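Local atomic coordinates of TRAP dicarboxylate transporter-DctP subunit (Desulfovibrio desulfuricans subsp. desulfuricans, PDB entry 4NHB), a protein that binds sn-glycerol 3-phosphate in the periplasm and probably hands it to the membrane subunits of a TRAP transporter for uptake. Residues Ala98-Met103 against Thr135-Leu140; Asp76-Ala81 against Gln88-Gly93; Arg151-Lys156 against Ser229-Ile234; Arg169-Asn174 against Met192-Val197. All coordinates share one frame; numbering follows the deposited sequence.

Contact 1. Residues Ala98-Met103 against Thr135-Leu140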
# COMPACT_ATOMS: atom_id res chain seq x y z
N ALA A 98 0.07 -12.61 3.64
CA ALA A 98 0.66 -13.74 4.38
C ALA A 98 -0.41 -14.57 5.03
O ALA A 98 -0.21 -15.77 5.30
CB ALA A 98 1.63 -13.24 5.48
N LEU A 99 -1.52 -13.91 5.35
CA LEU A 99 -2.67 -14.51 5.99
C LEU A 99 -3.79 -14.92 5.04
O LEU A 99 -4.71 -15.63 5.44
CB LEU A 99 -3.27 -13.51 6.94
CG LEU A 99 -2.26 -12.79 7.83
CD1 LEU A 99 -2.95 -11.72 8.61
CD2 LEU A 99 -1.62 -13.79 8.73
N HIS A 100 -3.75 -14.41 3.82
CA HIS A 100 -4.86 -14.59 2.90
C HIS A 100 -4.38 -14.19 1.53
O HIS A 100 -4.30 -13.00 1.20
CB HIS A 100 -6.08 -13.77 3.36
CG HIS A 100 -7.27 -13.89 2.46
ND1 HIS A 100 -7.87 -15.10 2.18
CD2 HIS A 100 -7.98 -12.95 1.79
CE1 HIS A 100 -8.90 -14.90 1.38
NE2 HIS A 100 -8.99 -13.61 1.13
N PRO A 101 -4.00 -15.19 0.73
CA PRO A 101 -3.38 -14.90 -0.56
C PRO A 101 -4.12 -13.88 -1.42
O PRO A 101 -3.45 -13.15 -2.13
CB PRO A 101 -3.33 -16.28 -1.22
CG PRO A 101 -3.08 -17.21 -0.04
CD PRO A 101 -3.82 -16.60 1.13
N ALA A 102 -5.44 -13.82 -1.37
CA ALA A 102 -6.17 -12.96 -2.27
C ALA A 102 -5.82 -11.48 -2.01
O ALA A 102 -5.87 -10.66 -2.94
CB ALA A 102 -7.68 -13.17 -2.15
N MET A 103 -5.44 -11.17 -0.77
CA MET A 103 -5.06 -9.78 -0.42
C MET A 103 -3.97 -9.26 -1.34
O MET A 103 -3.91 -8.05 -1.62
CB MET A 103 -4.63 -9.67 1.03
CG MET A 103 -5.68 -10.08 2.03
SD MET A 103 -7.20 -9.14 1.87
CE MET A 103 -7.12 -7.98 3.22
N THR A 135 -11.36 -12.22 7.24
CA THR A 135 -11.51 -12.00 8.67
C THR A 135 -11.51 -13.31 9.44
O THR A 135 -11.02 -13.39 10.56
CB THR A 135 -12.82 -11.28 9.00
OG1 THR A 135 -12.82 -9.97 8.43
CG2 THR A 135 -12.98 -11.16 10.51
N GLU A 136 -12.10 -14.34 8.83
CA GLU A 136 -12.12 -15.67 9.41
C GLU A 136 -10.72 -16.21 9.58
O GLU A 136 -10.42 -16.88 10.56
CB GLU A 136 -12.92 -16.62 8.52
CG GLU A 136 -14.42 -16.35 8.55
CD GLU A 136 -14.92 -15.52 7.36
OE1 GLU A 136 -14.30 -14.48 6.98
OE2 GLU A 136 -15.95 -15.96 6.80
N LYS A 137 -9.85 -15.92 8.61
CA LYS A 137 -8.46 -16.37 8.65
C LYS A 137 -7.56 -15.54 9.57
O LYS A 137 -6.54 -16.03 10.09
CB LYS A 137 -7.86 -16.33 7.25
CG LYS A 137 -8.43 -17.33 6.26
CD LYS A 137 -7.43 -17.53 5.13
CE LYS A 137 -8.11 -17.97 3.84
NZ LYS A 137 -7.10 -18.25 2.78
N SER A 138 -7.91 -14.27 9.77
CA SER A 138 -6.94 -13.31 10.31
C SER A 138 -7.30 -12.75 11.68
O SER A 138 -6.42 -12.38 12.44
CB SER A 138 -6.78 -12.14 9.32
OG SER A 138 -8.01 -11.46 9.16
N GLY A 139 -8.58 -12.67 11.99
CA GLY A 139 -9.01 -11.98 13.19
C GLY A 139 -9.07 -10.48 12.97
O GLY A 139 -9.30 -9.74 13.91
N LEU A 140 -8.87 -10.04 11.71
CA LEU A 140 -8.90 -8.62 11.36
C LEU A 140 -10.04 -8.31 10.39
O LEU A 140 -10.41 -9.14 9.56
CB LEU A 140 -7.58 -8.17 10.71
CG LEU A 140 -6.30 -8.43 11.52
CD1 LEU A 140 -5.09 -8.09 10.74
CD2 LEU A 140 -6.30 -7.66 12.79
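The imidazole of H100 meets the amino end of K137 at its rim: NZ lies close to the ring plane, 3.3 Å from ND1, and the hydrogen bond it gives there is weak. M103 SD also sits in plane at the edge of this ring, while one face carries A102 N, 4.1 Å above the centre. The other ring nitrogen, NE2, has a stronger partner in the carbonyl of I130, so the ring is held from both nitrogens and K137 is the lesser of its two anchors. With CG anti to the backbone N (chi1 180°), H100 swings its ring in toward the helix that bears K137, and the two side chains cross at about a right angle. K137 reaches the ring on an extended chain that runs past the backbone of the loop; its CD lies 3.3 Å from L99 O, and NZ ends 4.0 Å from P101 CD. Apolar contact is thin: L99 CD1 touches S138 CB at 3.9 Å, at the place where the two backbones come nearest, with CA atoms of L99 and S138 6.2 Å apart. The S138 hydroxyl is engaged on its own side of the contact: OG accepts from L140 N at 3.0 Å with an N-H...O angle of 158°, and it also bonds to F134 O. G139, with a phi of 81°, is the first residue to leave the helix. The loop after strand 89-92 thus leans on a helix C-terminus, where S138 forms an ST turn leading into strand 140-142.

Contact 2. Residues Asp76-Ala81 against Gln88-Gly93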
# COMPACT_ATOMS: atom_id res chain seq x y z
N ASP A 76 5.26 -7.08 10.22
CA ASP A 76 4.99 -8.40 10.77
C ASP A 76 4.63 -8.28 12.24
O ASP A 76 3.62 -8.84 12.67
CB ASP A 76 6.18 -9.33 10.58
CG ASP A 76 6.26 -9.88 9.20
OD1 ASP A 76 5.40 -9.49 8.36
OD2 ASP A 76 7.18 -10.68 8.95
N ALA A 77 5.41 -7.51 13.00
CA ALA A 77 5.11 -7.37 14.42
C ALA A 77 3.81 -6.67 14.72
O ALA A 77 3.05 -7.12 15.56
CB ALA A 77 6.23 -6.66 15.15
N TYR A 78 3.53 -5.55 14.05
CA TYR A 78 2.34 -4.82 14.46
C TYR A 78 1.09 -5.51 13.91
O TYR A 78 0.05 -5.40 14.53
CB TYR A 78 2.41 -3.30 14.17
CG TYR A 78 2.34 -2.83 12.71
CD1 TYR A 78 1.21 -3.05 11.93
CD2 TYR A 78 3.40 -2.15 12.15
CE1 TYR A 78 1.14 -2.61 10.63
CE2 TYR A 78 3.34 -1.66 10.85
CZ TYR A 78 2.22 -1.87 10.09
OH TYR A 78 2.19 -1.36 8.79
N ILE A 79 1.19 -6.25 12.79
CA ILE A 79 0.04 -7.04 12.30
C ILE A 79 -0.32 -8.07 13.40
O ILE A 79 -1.45 -8.15 13.88
CB ILE A 79 0.33 -7.72 10.94
CG1 ILE A 79 0.28 -6.66 9.82
CG2 ILE A 79 -0.69 -8.81 10.66
CD1 ILE A 79 1.03 -7.01 8.50
N ALA A 80 0.71 -8.76 13.87
CA ALA A 80 0.53 -9.80 14.89
C ALA A 80 -0.03 -9.19 16.14
O ALA A 80 -0.92 -9.76 16.74
CB ALA A 80 1.87 -10.47 15.19
N ALA A 81 0.47 -8.02 16.53
CA ALA A 81 -0.04 -7.35 17.73
C ALA A 81 -1.49 -6.95 17.55
O ALA A 81 -2.25 -6.91 18.54
CB ALA A 81 0.79 -6.13 18.08
N GLN A 88 -5.40 -2.07 18.87
CA GLN A 88 -6.72 -2.29 18.26
C GLN A 88 -6.71 -2.21 16.74
O GLN A 88 -7.45 -2.93 16.07
CB GLN A 88 -7.76 -1.33 18.82
CG GLN A 88 -8.03 -1.47 20.31
CD GLN A 88 -6.82 -1.18 21.13
OE1 GLN A 88 -6.15 -0.17 20.94
NE2 GLN A 88 -6.49 -2.09 22.04
N MET A 89 -5.87 -1.34 16.19
CA MET A 89 -5.85 -1.10 14.75
C MET A 89 -4.46 -1.01 14.14
O MET A 89 -3.48 -0.78 14.85
CB MET A 89 -6.58 0.20 14.46
CG MET A 89 -8.04 0.10 14.79
SD MET A 89 -8.92 1.61 14.30
CE MET A 89 -8.83 1.56 12.50
N CYS A 90 -4.37 -1.17 12.83
CA CYS A 90 -3.10 -0.98 12.13
C CYS A 90 -3.38 -0.59 10.69
O CYS A 90 -4.44 -0.89 10.18
CB CYS A 90 -2.20 -2.23 12.19
SG CYS A 90 -2.72 -3.68 11.28
N ALA A 91 -2.44 0.14 10.08
CA ALA A 91 -2.50 0.48 8.66
C ALA A 91 -1.40 -0.29 7.94
O ALA A 91 -0.22 -0.19 8.33
CB ALA A 91 -2.27 1.97 8.46
N THR A 92 -1.76 -1.05 6.92
CA THR A 92 -0.77 -1.75 6.14
C THR A 92 -1.37 -2.13 4.79
O THR A 92 -2.56 -1.81 4.52
CB THR A 92 -0.18 -2.94 6.93
OG1 THR A 92 1.05 -3.36 6.34
CG2 THR A 92 -1.11 -4.14 6.96
N GLY A 93 -0.56 -2.78 3.95
CA GLY A 93 -0.98 -3.18 2.64
C GLY A 93 -0.97 -4.69 2.39
O GLY A 93 -1.51 -5.49 3.17
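Helix 75-84 packs on strand 89-92 of the mixed sheet in the periplasmic binding protein fold; it is the helix of a beta-alpha-beta crossover from strand 63-67 to strand 89-92, with strand 30-34 between the two in the sheet. The axes of the short segments approach to 8.3 Å with 144° between their N-to-C directions, and the CA atoms of I79 and C90 are the nearest pair, 6.8 Å apart. Y78 contributes the largest share of the interface. Its CG lies between the backbone N and the carbonyl carbon (chi1 71°), which carries the ring out over the strand. Y78 CD1 comes to 3.5 Å from C90 CB, while C90 SG stands at the ring edge, 5.2 Å from the centroid, in a sulfur-aromatic contact. Beside Y78, I79 brings its CD1 to 3.9 Å from T92 CG2, the two side chains crossing at about a right angle. All five touching residues are buried, and the strand runs on into G93, which touches the bound sn-glycerol 3-phosphate. The phenol end supplies the polar part: Y78 OH gives a weak hydrogen bond to A91 O at 2.7 Å, and T92 OG1 gives another weak one to Y78 OH at 3.4 Å.

Contact 3. Residues Arg151-Lys156 against Ser229-Ile234. With G3P (sn-glycerol-3-phosphate), chain P.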
# COMPACT_ATOMS: atom_id res chain seq x y z
N ARG A 151 3.82 2.80 -8.43
CA ARG A 151 5.27 2.62 -8.16
C ARG A 151 6.08 2.99 -9.39
O ARG A 151 5.74 2.58 -10.50
CB ARG A 151 5.59 1.18 -7.75
CG ARG A 151 4.70 0.64 -6.58
CD ARG A 151 5.20 -0.69 -6.01
NE ARG A 151 6.42 -0.54 -5.23
CZ ARG A 151 6.52 -0.68 -3.91
NH1 ARG A 151 7.67 -0.48 -3.31
NH2 ARG A 151 5.47 -1.02 -3.17
N HIS A 152 7.15 3.76 -9.17
CA HIS A 152 8.09 4.19 -10.20
C HIS A 152 9.50 3.81 -9.77
O HIS A 152 9.80 3.80 -8.56
CB HIS A 152 7.98 5.70 -10.39
CG HIS A 152 6.60 6.16 -10.71
ND1 HIS A 152 5.89 5.64 -11.77
CD2 HIS A 152 5.77 7.03 -10.09
CE1 HIS A 152 4.70 6.20 -11.82
NE2 HIS A 152 4.59 7.04 -10.80
N PHE A 153 10.36 3.52 -10.73
CA PHE A 153 11.74 3.13 -10.41
C PHE A 153 12.56 4.32 -9.95
O PHE A 153 12.38 5.43 -10.43
CB PHE A 153 12.41 2.45 -11.61
CG PHE A 153 11.85 1.12 -11.91
CD1 PHE A 153 12.20 0.04 -11.15
CD2 PHE A 153 10.91 0.96 -12.92
CE1 PHE A 153 11.66 -1.21 -11.40
CE2 PHE A 153 10.35 -0.26 -13.16
CZ PHE A 153 10.73 -1.36 -12.40
N TYR A 154 13.44 4.07 -8.99
CA TYR A 154 14.48 5.01 -8.61
C TYR A 154 15.83 4.25 -8.66
O TYR A 154 15.89 3.09 -8.28
CB TYR A 154 14.24 5.60 -7.21
CG TYR A 154 14.11 4.58 -6.09
CD1 TYR A 154 15.23 4.13 -5.41
CD2 TYR A 154 12.86 4.05 -5.71
CE1 TYR A 154 15.14 3.22 -4.42
CE2 TYR A 154 12.77 3.14 -4.71
CZ TYR A 154 13.91 2.71 -4.06
OH TYR A 154 13.88 1.80 -3.04
N SER A 155 16.89 4.92 -9.14
CA SER A 155 18.21 4.28 -9.26
C SER A 155 19.35 5.28 -9.41
O SER A 155 19.13 6.46 -9.72
CB SER A 155 18.23 3.36 -10.47
OG SER A 155 17.73 4.05 -11.59
N LYS A 156 20.57 4.80 -9.25
CA LYS A 156 21.74 5.67 -9.42
C LYS A 156 21.95 6.06 -10.89
O LYS A 156 22.32 7.18 -11.17
CB LYS A 156 22.99 5.02 -8.81
CG LYS A 156 22.84 4.88 -7.31
CD LYS A 156 24.09 4.41 -6.60
CE LYS A 156 23.87 4.44 -5.09
NZ LYS A 156 24.94 3.72 -4.34
N SER A 229 12.39 6.43 -13.17
CA SER A 229 11.71 6.07 -14.42
C SER A 229 10.24 5.73 -14.12
O SER A 229 9.94 4.91 -13.28
CB SER A 229 12.40 4.91 -15.15
OG SER A 229 13.63 5.32 -15.76
N LEU A 230 9.35 6.43 -14.81
CA LEU A 230 7.93 6.22 -14.62
C LEU A 230 7.54 4.90 -15.24
O LEU A 230 7.80 4.67 -16.40
CB LEU A 230 7.15 7.36 -15.25
CG LEU A 230 7.51 8.69 -14.61
CD1 LEU A 230 6.67 9.82 -15.19
CD2 LEU A 230 7.35 8.64 -13.10
N SER A 231 6.97 4.02 -14.43
CA SER A 231 6.43 2.77 -14.90
C SER A 231 4.98 2.56 -14.44
O SER A 231 4.07 2.38 -15.25
CB SER A 231 7.36 1.70 -14.38
OG SER A 231 6.84 0.39 -14.47
N GLY A 232 4.75 2.57 -13.13
CA GLY A 232 3.42 2.45 -12.58
C GLY A 232 2.90 1.05 -12.76
O GLY A 232 1.72 0.85 -12.96
N HIS A 233 3.81 0.08 -12.67
CA HIS A 233 3.52 -1.33 -12.84
C HIS A 233 2.62 -1.88 -11.75
O HIS A 233 1.92 -2.88 -11.96
CB HIS A 233 4.81 -2.10 -12.85
CG HIS A 233 5.79 -1.62 -11.84
ND1 HIS A 233 6.55 -0.48 -12.02
CD2 HIS A 233 6.15 -2.12 -10.63
CE1 HIS A 233 7.33 -0.30 -10.96
NE2 HIS A 233 7.10 -1.28 -10.11
N ILE A 234 2.68 -1.26 -10.57
CA ILE A 234 1.79 -1.59 -9.46
C ILE A 234 1.28 -0.29 -8.79
O ILE A 234 2.04 0.66 -8.65
CB ILE A 234 2.52 -2.36 -8.40
CG1 ILE A 234 2.80 -3.79 -8.88
CG2 ILE A 234 1.69 -2.41 -7.09
CD1 ILE A 234 3.76 -4.51 -8.04
O1 G3P P . 1.30 -2.78 0.15
C1 G3P P . 2.60 -3.29 0.15
C2 G3P P . 3.62 -2.14 0.13
O2 G3P P . 3.41 -1.33 1.26
C3 G3P P . 5.04 -2.71 0.16
O1P G3P P . 5.91 -1.79 -0.43
O4P G3P P . 5.73 -0.00 1.20
O2P G3P P . 7.53 -1.78 1.51
O3P G3P P . 7.77 -0.06 -0.28
P G3P P . 6.79 -0.86 0.57
O HOH W 1 15.69 3.40 -14.27
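L230 CD2 stands over one face of the H152 ring, 3.5 Å from the centroid and only 11° off the normal, a CH-pi contact. The same ring uses its edge for a hydrogen bond: S231 N gives its proton to ND1 at 3.3 Å, near the ring plane. F153 and H233 form a slid-apart aromatic pair, planes at 23° and centroids 4.9 Å apart, so that little but H233 CE1 sits over the phenyl face. S231 helps to fix H233, its OG sharing a 2.6 Å hydrogen bond with ND1, while H233 NE2 is bonded to D210. R151 lies alongside I234, both pointing the same way, with its CD 4.0 Å from I234 CB. The chain then bends at chi3 (73°) and presents the guanidinium to the phosphate end of the ligand: NH2 bonds O1P at 2.9 Å and NH1 bonds O3P. D210 holds NE of the same group in a salt bridge and is thus a second-shell residue shared by R151 and H233. In the backbone, F153 and S229 make an antiparallel hydrogen-bonded pair, and R151 N bonds I234 O at 2.8 Å. Strand 146-155 is thereby joined to the end of strand 227-229 and the loop beyond it, within the mixed sheet, whose strand 146-155 carries the arginine to the solute pocket of this TRAP binding protein.

Contact 4. Residues Arg169-Asn174 against Met192-Val197. With G3P (sn-glycerol-3-phosphate), chain P.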
# COMPACT_ATOMS: atom_id res chain seq x y z
N ARG A 169 21.35 -4.18 -8.09
CA ARG A 169 20.79 -4.67 -6.86
C ARG A 169 19.61 -3.79 -6.51
O ARG A 169 19.79 -2.71 -5.97
CB ARG A 169 21.82 -4.61 -5.74
CG ARG A 169 23.03 -5.54 -5.93
CD ARG A 169 24.12 -5.25 -4.91
NE ARG A 169 24.86 -6.47 -4.57
CZ ARG A 169 25.82 -7.01 -5.31
NH1 ARG A 169 26.44 -8.12 -4.91
NH2 ARG A 169 26.19 -6.44 -6.47
N MET A 170 18.39 -4.22 -6.81
CA MET A 170 17.23 -3.36 -6.49
C MET A 170 16.51 -3.82 -5.22
O MET A 170 16.18 -4.99 -5.05
CB MET A 170 16.24 -3.29 -7.64
CG MET A 170 16.81 -2.88 -8.95
SD MET A 170 17.27 -1.17 -9.03
CE MET A 170 15.74 -0.42 -9.50
N ARG A 171 16.21 -2.88 -4.35
CA ARG A 171 15.35 -3.19 -3.21
C ARG A 171 13.99 -3.67 -3.68
O ARG A 171 13.47 -3.16 -4.65
CB ARG A 171 15.17 -1.96 -2.33
CG ARG A 171 14.42 -2.27 -1.03
CD ARG A 171 12.95 -1.76 -1.10
NE ARG A 171 12.11 -2.31 -0.04
CZ ARG A 171 10.89 -1.88 0.25
NH1 ARG A 171 10.35 -0.89 -0.45
NH2 ARG A 171 10.21 -2.45 1.21
N VAL A 172 13.44 -4.64 -2.98
CA VAL A 172 12.05 -5.03 -3.16
C VAL A 172 11.48 -5.28 -1.79
O VAL A 172 12.22 -5.62 -0.88
CB VAL A 172 11.90 -6.32 -4.01
CG1 VAL A 172 12.48 -6.10 -5.39
CG2 VAL A 172 12.57 -7.48 -3.34
N PRO A 173 10.18 -5.06 -1.63
CA PRO A 173 9.52 -5.43 -0.38
C PRO A 173 9.57 -6.94 -0.20
O PRO A 173 9.58 -7.64 -1.21
CB PRO A 173 8.07 -5.00 -0.62
CG PRO A 173 8.15 -3.83 -1.54
CD PRO A 173 9.30 -4.27 -2.51
N ASN A 174 9.59 -7.41 1.04
CA ASN A 174 9.63 -8.85 1.33
C ASN A 174 8.23 -9.43 1.40
O ASN A 174 7.75 -9.83 2.44
CB ASN A 174 10.37 -9.12 2.64
CG ASN A 174 10.81 -10.58 2.78
OD1 ASN A 174 10.68 -11.38 1.86
ND2 ASN A 174 11.33 -10.92 3.94
N MET A 192 13.74 -6.37 1.62
CA MET A 192 13.88 -5.79 2.94
C MET A 192 12.65 -4.95 3.31
O MET A 192 12.03 -4.30 2.45
CB MET A 192 15.13 -4.93 3.01
CG MET A 192 15.06 -3.70 2.17
SD MET A 192 16.64 -2.83 2.16
CE MET A 192 17.62 -3.77 1.01
N PRO A 193 12.25 -4.97 4.60
CA PRO A 193 11.17 -4.07 5.02
C PRO A 193 11.43 -2.60 4.68
O PRO A 193 12.57 -2.13 4.60
CB PRO A 193 11.11 -4.25 6.54
CG PRO A 193 11.69 -5.58 6.78
CD PRO A 193 12.66 -5.89 5.68
N PHE A 194 10.34 -1.86 4.53
CA PHE A 194 10.45 -0.45 4.21
C PHE A 194 11.32 0.34 5.21
O PHE A 194 12.10 1.23 4.83
CB PHE A 194 9.05 0.15 4.19
CG PHE A 194 9.04 1.55 3.70
CD1 PHE A 194 9.31 1.81 2.36
CD2 PHE A 194 8.82 2.61 4.57
CE1 PHE A 194 9.33 3.12 1.89
CE2 PHE A 194 8.85 3.92 4.11
CZ PHE A 194 9.10 4.18 2.78
N ALA A 195 11.17 0.03 6.49
CA ALA A 195 11.90 0.69 7.55
C ALA A 195 13.42 0.66 7.33
O ALA A 195 14.12 1.56 7.77
CB ALA A 195 11.55 0.07 8.89
N GLU A 196 13.92 -0.35 6.61
CA GLU A 196 15.37 -0.52 6.42
C GLU A 196 15.87 0.24 5.17
O GLU A 196 17.08 0.25 4.85
CB GLU A 196 15.71 -2.02 6.35
CG GLU A 196 15.58 -2.77 7.70
CD GLU A 196 15.78 -4.29 7.58
OE1 GLU A 196 16.43 -4.72 6.61
OE2 GLU A 196 15.30 -5.04 8.47
N VAL A 197 14.93 0.83 4.44
CA VAL A 197 15.26 1.40 3.13
C VAL A 197 16.21 2.58 3.26
O VAL A 197 17.17 2.69 2.48
CB VAL A 197 14.01 1.80 2.34
CG1 VAL A 197 14.37 2.72 1.15
CG2 VAL A 197 13.28 0.55 1.80
O1 G3P P . 1.30 -2.78 0.15
C1 G3P P . 2.60 -3.29 0.15
C2 G3P P . 3.62 -2.14 0.13
O2 G3P P . 3.41 -1.33 1.26
C3 G3P P . 5.04 -2.71 0.16
O1P G3P P . 5.91 -1.79 -0.43
O4P G3P P . 5.73 -0.00 1.20
O2P G3P P . 7.53 -1.78 1.51
O3P G3P P . 7.77 -0.06 -0.28
P G3P P . 6.79 -0.86 0.57
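Strand 169-172 continues into P173 and N174 alongside the start of 192-197, the CA atoms of N174 and M192 being 5.5 Å apart, and one backbone bond, M192 N to V172 O at 3.0 Å, joins them. Past M192 the chain turns through P193 and F194 toward helix 197-203. R171 dominates the side-chain contact. A chi1 of -173° turns the chain away from its own backbone N and takes CG past M192 CG at 3.6 Å; a bend at chi2 lays the guanidinium side-on to M192 O. NE and NH2 both bond this oxygen, NH2 at 2.9 Å, and the acceptor lies in the guanidinium plane. Over one face sits V197 CG2, 3.6 Å from NE, and P173 N lies over the rim of the opposite face. The outer edge meets the phosphate: R171 NH1 bonds O3P at 2.7 Å and NH2 bonds O2P at 2.8 Å, both nearly straight (165° and 167°). F194 brings CD1 to 3.6 Å from O3P, and its ring receives K37 in a cation-pi contact. With two bonds to one carbonyl and neighbours near the rims of both faces, the guanidinium is probably fixed in rotation, its terminal nitrogens set to clamp the phosphate.

From the N terminus, contact 2 comes first and closes a loop of six residues between helix 75-84 and strand 89-92. Contact 1 follows in series, spanning the 31 residues, about half of them helical, between 98-103 and 135-140, and it touches contact 2 where L99 packs on I79. Contact 3 closes the longest loop, from strand 146-155 to residues 229-234, and contact 4 lies within that span, joining strand 169-172 to the turn between strand 188-191 and helix 197-203. Contacts 1 and 3 lie on opposite sides of the chain's centre, their centres about 29 Å apart. Contacts 3 and 4 meet where R151 and R171 converge on the phosphate, while contacts 2 and 3 reach the same mixed sheet.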